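PDB 2XQ0: leucine aminopeptidase 2 from Saccharomyces cerevisiae, which removes N-terminal residues preferentially from di- and tripeptides with the help of one zinc ion and has low epoxide hydrolase activity in vitro. Local coordinates for residues E16-N24 with R93-L101; K26-L37 with G48-L57. All blocks are in the same frame, centred on the assembly; numbering follows the deposited sequence.

Interaction 1: residues E16-N24 with R93-L101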
# COMPACT_ATOMS: atom_id res chain seq x y z
N GLU A 16 -10.03 -19.17 -8.43
CA GLU A 16 -8.81 -19.92 -8.63
C GLU A 16 -8.12 -20.19 -7.30
O GLU A 16 -8.07 -19.32 -6.43
CB GLU A 16 -7.88 -19.12 -9.54
CG GLU A 16 -6.56 -19.80 -9.83
CD GLU A 16 -5.72 -18.97 -10.77
OE1 GLU A 16 -5.68 -19.30 -11.97
OE2 GLU A 16 -5.09 -17.99 -10.31
N TYR A 17 -7.57 -21.39 -7.17
CA TYR A 17 -6.92 -21.80 -5.93
C TYR A 17 -5.74 -20.90 -5.56
O TYR A 17 -4.92 -20.56 -6.41
CB TYR A 17 -6.47 -23.27 -6.04
CG TYR A 17 -6.20 -23.88 -4.68
CD1 TYR A 17 -7.20 -24.52 -3.99
CD2 TYR A 17 -4.95 -23.77 -4.09
CE1 TYR A 17 -6.98 -25.08 -2.75
CE2 TYR A 17 -4.71 -24.31 -2.82
CZ TYR A 17 -5.74 -24.96 -2.16
OH TYR A 17 -5.54 -25.50 -0.91
N ASP A 18 -5.65 -20.52 -4.28
CA ASP A 18 -4.56 -19.71 -3.76
C ASP A 18 -3.36 -20.57 -3.34
O ASP A 18 -3.39 -21.21 -2.29
CB ASP A 18 -5.07 -18.92 -2.54
CG ASP A 18 -4.03 -18.02 -1.94
OD1 ASP A 18 -2.87 -18.04 -2.41
OD2 ASP A 18 -4.40 -17.27 -1.01
N GLN A 19 -2.29 -20.52 -4.13
CA GLN A 19 -1.10 -21.35 -3.91
C GLN A 19 -0.18 -20.85 -2.77
O GLN A 19 0.82 -21.50 -2.47
CB GLN A 19 -0.26 -21.38 -5.19
CG GLN A 19 -1.00 -21.97 -6.39
CD GLN A 19 -1.14 -23.46 -6.30
OE1 GLN A 19 -0.21 -24.14 -5.87
NE2 GLN A 19 -2.28 -23.98 -6.71
N SER A 20 -0.52 -19.70 -2.18
CA SER A 20 0.33 -19.10 -1.14
C SER A 20 -0.11 -19.48 0.27
O SER A 20 0.46 -18.97 1.23
CB SER A 20 0.32 -17.57 -1.25
OG SER A 20 0.89 -17.15 -2.48
N THR A 21 -1.12 -20.34 0.40
CA THR A 21 -1.53 -20.81 1.73
C THR A 21 -1.25 -22.30 1.89
O THR A 21 -1.33 -23.07 0.93
CB THR A 21 -3.01 -20.53 2.04
OG1 THR A 21 -3.34 -21.02 3.34
CG2 THR A 21 -3.90 -21.22 1.04
N LEU A 22 -0.91 -22.70 3.11
CA LEU A 22 -0.71 -24.11 3.42
C LEU A 22 -1.98 -24.68 4.04
O LEU A 22 -2.04 -25.86 4.41
CB LEU A 22 0.46 -24.26 4.39
CG LEU A 22 1.80 -23.76 3.87
CD1 LEU A 22 2.91 -23.94 4.91
CD2 LEU A 22 2.16 -24.48 2.58
N SER A 23 -3.00 -23.84 4.17
CA SER A 23 -4.23 -24.23 4.85
C SER A 23 -5.14 -25.03 3.92
O SER A 23 -4.98 -24.99 2.70
CB SER A 23 -4.98 -23.01 5.38
OG SER A 23 -5.62 -22.31 4.33
N ASN A 24 -6.09 -25.78 4.47
CA ASN A 24 -7.04 -26.47 3.59
C ASN A 24 -8.37 -25.74 3.61
O ASN A 24 -9.41 -26.29 3.99
CB ASN A 24 -7.15 -27.97 3.87
CG ASN A 24 -7.49 -28.31 5.32
OD1 ASN A 24 -7.56 -27.44 6.20
ND2 ASN A 24 -7.70 -29.59 5.57
N ARG A 93 9.11 -25.65 9.09
CA ARG A 93 8.94 -24.50 8.23
C ARG A 93 9.32 -24.84 6.79
O ARG A 93 10.30 -25.53 6.55
CB ARG A 93 9.81 -23.39 8.78
CG ARG A 93 9.51 -22.08 8.22
CD ARG A 93 10.33 -20.99 8.88
NE ARG A 93 10.19 -19.82 8.04
CZ ARG A 93 9.11 -19.06 8.03
NH1 ARG A 93 8.11 -19.32 8.87
NH2 ARG A 93 9.03 -18.02 7.22
N LYS A 94 8.52 -24.37 5.84
CA LYS A 94 8.93 -24.42 4.44
C LYS A 94 8.85 -23.01 3.87
O LYS A 94 7.82 -22.35 3.98
CB LYS A 94 8.03 -25.35 3.63
CG LYS A 94 6.56 -24.98 3.68
CD LYS A 94 5.84 -25.40 2.39
CE LYS A 94 6.24 -24.51 1.21
NZ LYS A 94 5.50 -24.85 -0.04
N GLU A 95 9.94 -22.54 3.26
CA GLU A 95 9.94 -21.18 2.76
C GLU A 95 9.26 -21.13 1.40
O GLU A 95 9.29 -22.11 0.66
CB GLU A 95 11.36 -20.63 2.69
CG GLU A 95 12.12 -20.81 3.99
CD GLU A 95 11.63 -19.89 5.10
OE1 GLU A 95 10.85 -18.96 4.80
OE2 GLU A 95 12.05 -20.09 6.26
N PRO A 96 8.63 -19.99 1.08
CA PRO A 96 8.52 -18.86 1.99
C PRO A 96 7.19 -18.88 2.71
O PRO A 96 6.84 -17.87 3.30
CB PRO A 96 8.56 -17.67 1.04
CG PRO A 96 7.87 -18.17 -0.18
CD PRO A 96 8.15 -19.65 -0.28
N LEU A 97 6.46 -20.00 2.69
CA LEU A 97 5.07 -19.96 3.19
C LEU A 97 4.87 -20.22 4.69
O LEU A 97 3.78 -19.96 5.21
CB LEU A 97 4.18 -20.90 2.37
CG LEU A 97 4.06 -20.57 0.88
CD1 LEU A 97 3.11 -21.52 0.21
CD2 LEU A 97 3.61 -19.09 0.66
N GLY A 98 5.88 -20.77 5.36
CA GLY A 98 5.79 -20.96 6.80
C GLY A 98 5.59 -22.39 7.30
O GLY A 98 5.96 -23.37 6.63
N SER A 99 5.00 -22.51 8.49
CA SER A 99 4.87 -23.80 9.17
C SER A 99 3.41 -24.20 9.25
O SER A 99 2.62 -23.56 9.92
CB SER A 99 5.45 -23.71 10.60
OG SER A 99 6.83 -23.37 10.57
N ARG A 100 3.04 -25.27 8.56
CA ARG A 100 1.65 -25.70 8.59
C ARG A 100 1.31 -26.25 9.97
O ARG A 100 2.06 -27.04 10.54
CB ARG A 100 1.40 -26.76 7.52
CG ARG A 100 -0.03 -27.30 7.50
CD ARG A 100 -0.17 -28.46 6.49
NE ARG A 100 -0.25 -28.00 5.11
CZ ARG A 100 0.61 -28.33 4.16
NH1 ARG A 100 1.62 -29.14 4.43
NH2 ARG A 100 0.46 -27.86 2.92
N LEU A 101 0.16 -25.85 10.51
CA LEU A 101 -0.33 -26.38 11.77
C LEU A 101 -1.40 -27.41 11.44
O LEU A 101 -2.36 -27.10 10.74
CB LEU A 101 -0.94 -25.27 12.63
CG LEU A 101 -1.84 -25.71 13.79
CD1 LEU A 101 -1.05 -26.51 14.85
CD2 LEU A 101 -2.51 -24.48 14.42
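Leu-22 reaches into the loop 93-101 and is met there from several directions. Its CD1 lies 3.5 Å from the carbonyl O of Gly-98, while CD2 touches Lys-94 CD at 3.8 Å and Leu-97 CD1 at 3.9 Å. Beside this apolar insertion runs one polar link: Arg-100 NE donates to Leu-22 O over 2.9 Å. The bond is nearly straight (164°) and arrives in the carbonyl plane on a lone pair, with the oxygen at the edge of the guanidinium. The Arg-100 chain leaves extended and then bends at chi3 (-77°), which turns NE back toward that carbonyl. Replacing Arg-100 by alanine would take away this donor and is likely to leave Leu-22 O and the Glu-91 carboxylate each short of a partner, with one flank of the leucine uncovered. Leu-97 meets the turn before Leu-22, its CD2 3.2 Å from Ser-20 O and its CD1 resting near Gln-19 O.

The loop 93-101, joining strands 84-90 and 101-104, belongs to the M1 N-terminal domain; 16-24 is the loop leading into strand 28-40. Residues Asp-18 to Thr-21 form a type I beta turn, and Asp-18 OD1 accepts from Ser-20 N (2.9 Å) in an Asx turn. Across the contact, Leu-97 and Gly-98 form a classic beta bulge opposite Lys-94. Farther out, Asp-70 bonds to Thr-21 OG1 and Leu-22 N, and Arg-152 holds Leu-97 O.

Interaction 2: residues K26-L37 with G48-L57; sequences KDFAVLHTDLNL and GSVTFQLKKL
Strands 28-37 and 48-56 pair as the two arms of an antiparallel beta hairpin, neighbours in the large mixed sheet of the M1 N-terminal domain, and a classic beta bulge interrupts their register. Backbone hydrogen bonds run the length of the pairing. Asp-34 and Thr-51 exchange two, with Asp-34 N only 2.7 Å from Thr-51 O, and Asn-36 with Ser-49 and Ala-29 with Lys-55 are likewise doubly bonded. At the bulge Leu-31 and His-32 share one partner: Leu-31 N gives a good bond to Gln-53 O (2.9 Å), whereas His-32 N reaches the same oxygen weakly at 3.5 Å. The extra residue shifts the register by one.

Apolar contacts gather on the face carrying Val-30, Thr-33, Leu-35, Val-50, Phe-52 and Leu-54. Val-30 and Leu-54 lie alongside each other, CG2 to CD2 at 3.5 Å, and Leu-35 and Val-50 do the same through CD2 and CG2 at 3.9 Å. Val-50 turns CG2 opposite its own nitrogen, and this lays the methyl over one face of the Phe-52 ring, near the rim. Thr-33 stands beside the same ring: OG1, hydrogen-bonded to Ser-165 OG, comes to the edge at CD1 (3.4 Å), and CG2 packs on CE1. Leu-67 and Leu-69 of strand 66-69 continue the packing beyond Leu-54 and Phe-52. At the open end of the hairpin, Leu-57 CD2 rests on Ala-29 CB.

The other face is mostly polar. His-32 ND1 bonds to Thr-166 OG1, His-32 NE2 and Asp-34 OD1 to Thr-168 OG1, and Gln-53 OE1 to Thr-113. A water lies 2.7 Å from Thr-51 OG1, which Asn-115 ND2 also bonds, and 3.2 Å from Ser-49 OG.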
# COMPACT_ATOMS: atom_id res chain seq x y z
N LYS A 26 -10.44 -24.66 1.35
CA LYS A 26 -11.58 -25.06 0.52
C LYS A 26 -12.48 -26.06 1.27
O LYS A 26 -13.60 -26.34 0.84
CB LYS A 26 -11.12 -25.70 -0.79
CG LYS A 26 -10.36 -24.80 -1.74
CD LYS A 26 -11.23 -23.70 -2.33
CE LYS A 26 -10.61 -23.13 -3.61
NZ LYS A 26 -11.39 -21.97 -4.15
N ASP A 27 -11.98 -26.61 2.38
CA ASP A 27 -12.68 -27.70 3.07
C ASP A 27 -13.56 -27.22 4.20
O ASP A 27 -14.26 -28.01 4.83
CB ASP A 27 -11.67 -28.70 3.63
CG ASP A 27 -10.94 -29.48 2.56
OD1 ASP A 27 -11.41 -29.47 1.40
OD2 ASP A 27 -9.90 -30.10 2.86
N PHE A 28 -13.51 -25.92 4.49
CA PHE A 28 -14.24 -25.37 5.62
C PHE A 28 -14.82 -24.01 5.28
O PHE A 28 -14.33 -23.32 4.39
CB PHE A 28 -13.31 -25.20 6.82
CG PHE A 28 -12.63 -26.46 7.25
CD1 PHE A 28 -13.23 -27.30 8.17
CD2 PHE A 28 -11.39 -26.80 6.73
CE1 PHE A 28 -12.60 -28.47 8.57
CE2 PHE A 28 -10.77 -27.98 7.12
CZ PHE A 28 -11.37 -28.80 8.05
N ALA A 29 -15.88 -23.64 5.98
CA ALA A 29 -16.39 -22.29 5.93
C ALA A 29 -16.07 -21.63 7.26
O ALA A 29 -16.29 -22.23 8.31
CB ALA A 29 -17.88 -22.30 5.71
N VAL A 30 -15.53 -20.42 7.22
CA VAL A 30 -15.24 -19.70 8.46
C VAL A 30 -16.38 -18.73 8.72
O VAL A 30 -16.51 -17.71 8.05
CB VAL A 30 -13.90 -18.95 8.41
CG1 VAL A 30 -13.69 -18.18 9.72
CG2 VAL A 30 -12.76 -19.91 8.19
N LEU A 31 -17.20 -19.08 9.71
CA LEU A 31 -18.40 -18.32 10.02
C LEU A 31 -18.14 -17.14 10.94
O LEU A 31 -18.87 -16.16 10.92
CB LEU A 31 -19.43 -19.25 10.65
CG LEU A 31 -19.64 -20.51 9.80
CD1 LEU A 31 -20.65 -21.44 10.44
CD2 LEU A 31 -20.05 -20.11 8.38
N HIS A 32 -17.09 -17.23 11.77
CA HIS A 32 -16.75 -16.14 12.69
C HIS A 32 -15.38 -16.39 13.30
O HIS A 32 -14.99 -17.55 13.51
CB HIS A 32 -17.79 -16.01 13.80
CG HIS A 32 -17.55 -14.83 14.69
ND1 HIS A 32 -17.86 -13.54 14.31
CD2 HIS A 32 -17.00 -14.73 15.93
CE1 HIS A 32 -17.52 -12.70 15.27
NE2 HIS A 32 -17.00 -13.40 16.26
N THR A 33 -14.65 -15.31 13.57
CA THR A 33 -13.33 -15.36 14.20
C THR A 33 -13.25 -14.42 15.39
O THR A 33 -13.52 -13.22 15.27
CB THR A 33 -12.22 -14.95 13.23
OG1 THR A 33 -12.28 -15.75 12.04
CG2 THR A 33 -10.84 -15.10 13.87
N ASP A 34 -12.86 -14.95 16.54
CA ASP A 34 -12.72 -14.09 17.71
C ASP A 34 -11.27 -14.10 18.17
O ASP A 34 -10.67 -15.17 18.31
CB ASP A 34 -13.65 -14.57 18.83
CG ASP A 34 -13.49 -13.78 20.13
OD1 ASP A 34 -13.71 -12.54 20.15
OD2 ASP A 34 -13.15 -14.41 21.16
N LEU A 35 -10.72 -12.91 18.38
CA LEU A 35 -9.35 -12.76 18.86
C LEU A 35 -9.38 -12.30 20.32
O LEU A 35 -10.01 -11.31 20.64
CB LEU A 35 -8.58 -11.76 17.99
CG LEU A 35 -8.29 -12.21 16.56
CD1 LEU A 35 -7.96 -11.04 15.61
CD2 LEU A 35 -7.17 -13.25 16.56
N ASN A 36 -8.72 -13.05 21.20
CA ASN A 36 -8.68 -12.70 22.61
C ASN A 36 -7.21 -12.56 22.99
O ASN A 36 -6.53 -13.55 23.24
CB ASN A 36 -9.40 -13.77 23.44
CG ASN A 36 -9.32 -13.51 24.92
OD1 ASN A 36 -8.78 -12.50 25.36
ND2 ASN A 36 -9.86 -14.44 25.71
N LEU A 37 -6.73 -11.32 22.99
CA LEU A 37 -5.30 -11.07 23.00
C LEU A 37 -4.83 -10.19 24.15
O LEU A 37 -5.60 -9.43 24.73
CB LEU A 37 -4.86 -10.42 21.68
CG LEU A 37 -5.26 -11.14 20.38
CD1 LEU A 37 -4.97 -10.25 19.17
CD2 LEU A 37 -4.58 -12.50 20.24
N GLY A 48 -2.45 -15.10 23.61
CA GLY A 48 -3.86 -15.25 23.90
C GLY A 48 -4.38 -16.37 23.06
O GLY A 48 -3.70 -17.38 22.86
N SER A 49 -5.59 -16.21 22.55
CA SER A 49 -6.17 -17.29 21.80
C SER A 49 -7.06 -16.77 20.68
O SER A 49 -7.58 -15.66 20.76
CB SER A 49 -6.95 -18.20 22.73
OG SER A 49 -8.19 -17.62 23.06
N VAL A 50 -7.21 -17.57 19.64
CA VAL A 50 -8.13 -17.27 18.56
C VAL A 50 -9.18 -18.36 18.54
O VAL A 50 -8.87 -19.55 18.69
CB VAL A 50 -7.44 -17.14 17.18
CG1 VAL A 50 -6.57 -18.37 16.84
CG2 VAL A 50 -8.49 -16.92 16.08
N THR A 51 -10.43 -17.95 18.39
CA THR A 51 -11.52 -18.92 18.32
C THR A 51 -12.23 -18.75 16.98
O THR A 51 -12.66 -17.66 16.64
CB THR A 51 -12.53 -18.71 19.46
OG1 THR A 51 -11.86 -18.70 20.72
CG2 THR A 51 -13.58 -19.81 19.46
N PHE A 52 -12.35 -19.84 16.24
CA PHE A 52 -13.08 -19.88 14.98
C PHE A 52 -14.36 -20.68 15.15
O PHE A 52 -14.35 -21.78 15.74
CB PHE A 52 -12.26 -20.57 13.89
CG PHE A 52 -10.95 -19.91 13.59
CD1 PHE A 52 -10.89 -18.78 12.79
CD2 PHE A 52 -9.76 -20.43 14.09
CE1 PHE A 52 -9.68 -18.19 12.50
CE2 PHE A 52 -8.55 -19.84 13.80
CZ PHE A 52 -8.51 -18.71 13.01
N GLN A 53 -15.45 -20.17 14.60
CA GLN A 53 -16.64 -20.98 14.40
C GLN A 53 -16.51 -21.47 12.96
O GLN A 53 -16.45 -20.66 12.03
CB GLN A 53 -17.91 -20.16 14.56
CG GLN A 53 -18.00 -19.36 15.84
CD GLN A 53 -18.09 -20.25 17.05
OE1 GLN A 53 -18.60 -21.37 16.98
NE2 GLN A 53 -17.59 -19.76 18.18
N LEU A 54 -16.45 -22.78 12.78
CA LEU A 54 -16.21 -23.35 11.46
C LEU A 54 -17.31 -24.30 11.01
O LEU A 54 -18.07 -24.82 11.84
CB LEU A 54 -14.87 -24.10 11.43
CG LEU A 54 -13.60 -23.34 11.78
CD1 LEU A 54 -12.39 -24.27 11.65
CD2 LEU A 54 -13.45 -22.12 10.88
N LYS A 55 -17.39 -24.53 9.70
CA LYS A 55 -18.28 -25.53 9.16
C LYS A 55 -17.56 -26.39 8.12
O LYS A 55 -17.00 -25.86 7.15
CB LYS A 55 -19.53 -24.89 8.55
CG LYS A 55 -20.54 -25.89 7.98
CD LYS A 55 -21.88 -25.21 7.67
CE LYS A 55 -21.71 -24.05 6.69
NZ LYS A 55 -22.98 -23.27 6.48
N LYS A 56 -17.55 -27.70 8.35
CA LYS A 56 -16.98 -28.64 7.39
C LYS A 56 -17.80 -28.58 6.11
O LYS A 56 -19.03 -28.64 6.14
CB LYS A 56 -17.03 -30.07 7.94
CG LYS A 56 -16.38 -30.27 9.30
CD LYS A 56 -16.42 -31.73 9.72
CE LYS A 56 -16.03 -31.92 11.18
NZ LYS A 56 -15.83 -33.36 11.52
N LEU A 57 -17.10 -28.46 4.98
CA LEU A 57 -17.76 -28.50 3.68
C LEU A 57 -17.62 -29.91 3.09
O LEU A 57 -16.63 -30.61 3.35
CB LEU A 57 -17.16 -27.44 2.75
CG LEU A 57 -17.13 -25.99 3.25
CD1 LEU A 57 -16.51 -25.08 2.21
CD2 LEU A 57 -18.52 -25.49 3.60
O HOH W 1 -10.52 -16.43 21.26

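How the interactions relate
Chain order makes one loop enclose another. From the N terminus, the chain leaves helix 4-9 and passes through 16-24, the first half of interaction 1, then runs almost at once into strand 28-40. Strand 45-56 returns along it, so that interaction 2 closes a short hairpin with 10 residues between its segments. The chain then traces further strands of the same sheet before 93-101 comes back to 16-24, closing the longer loop of interaction 1, within which the hairpin is nested. The centres lie about 18 Å apart, yet the two contacts touch where Tyr-17 CE1 packs on Lys-26 CG at 3.5 Å. Interaction 1 joins two connecting loops, interaction 2 two sheet neighbours.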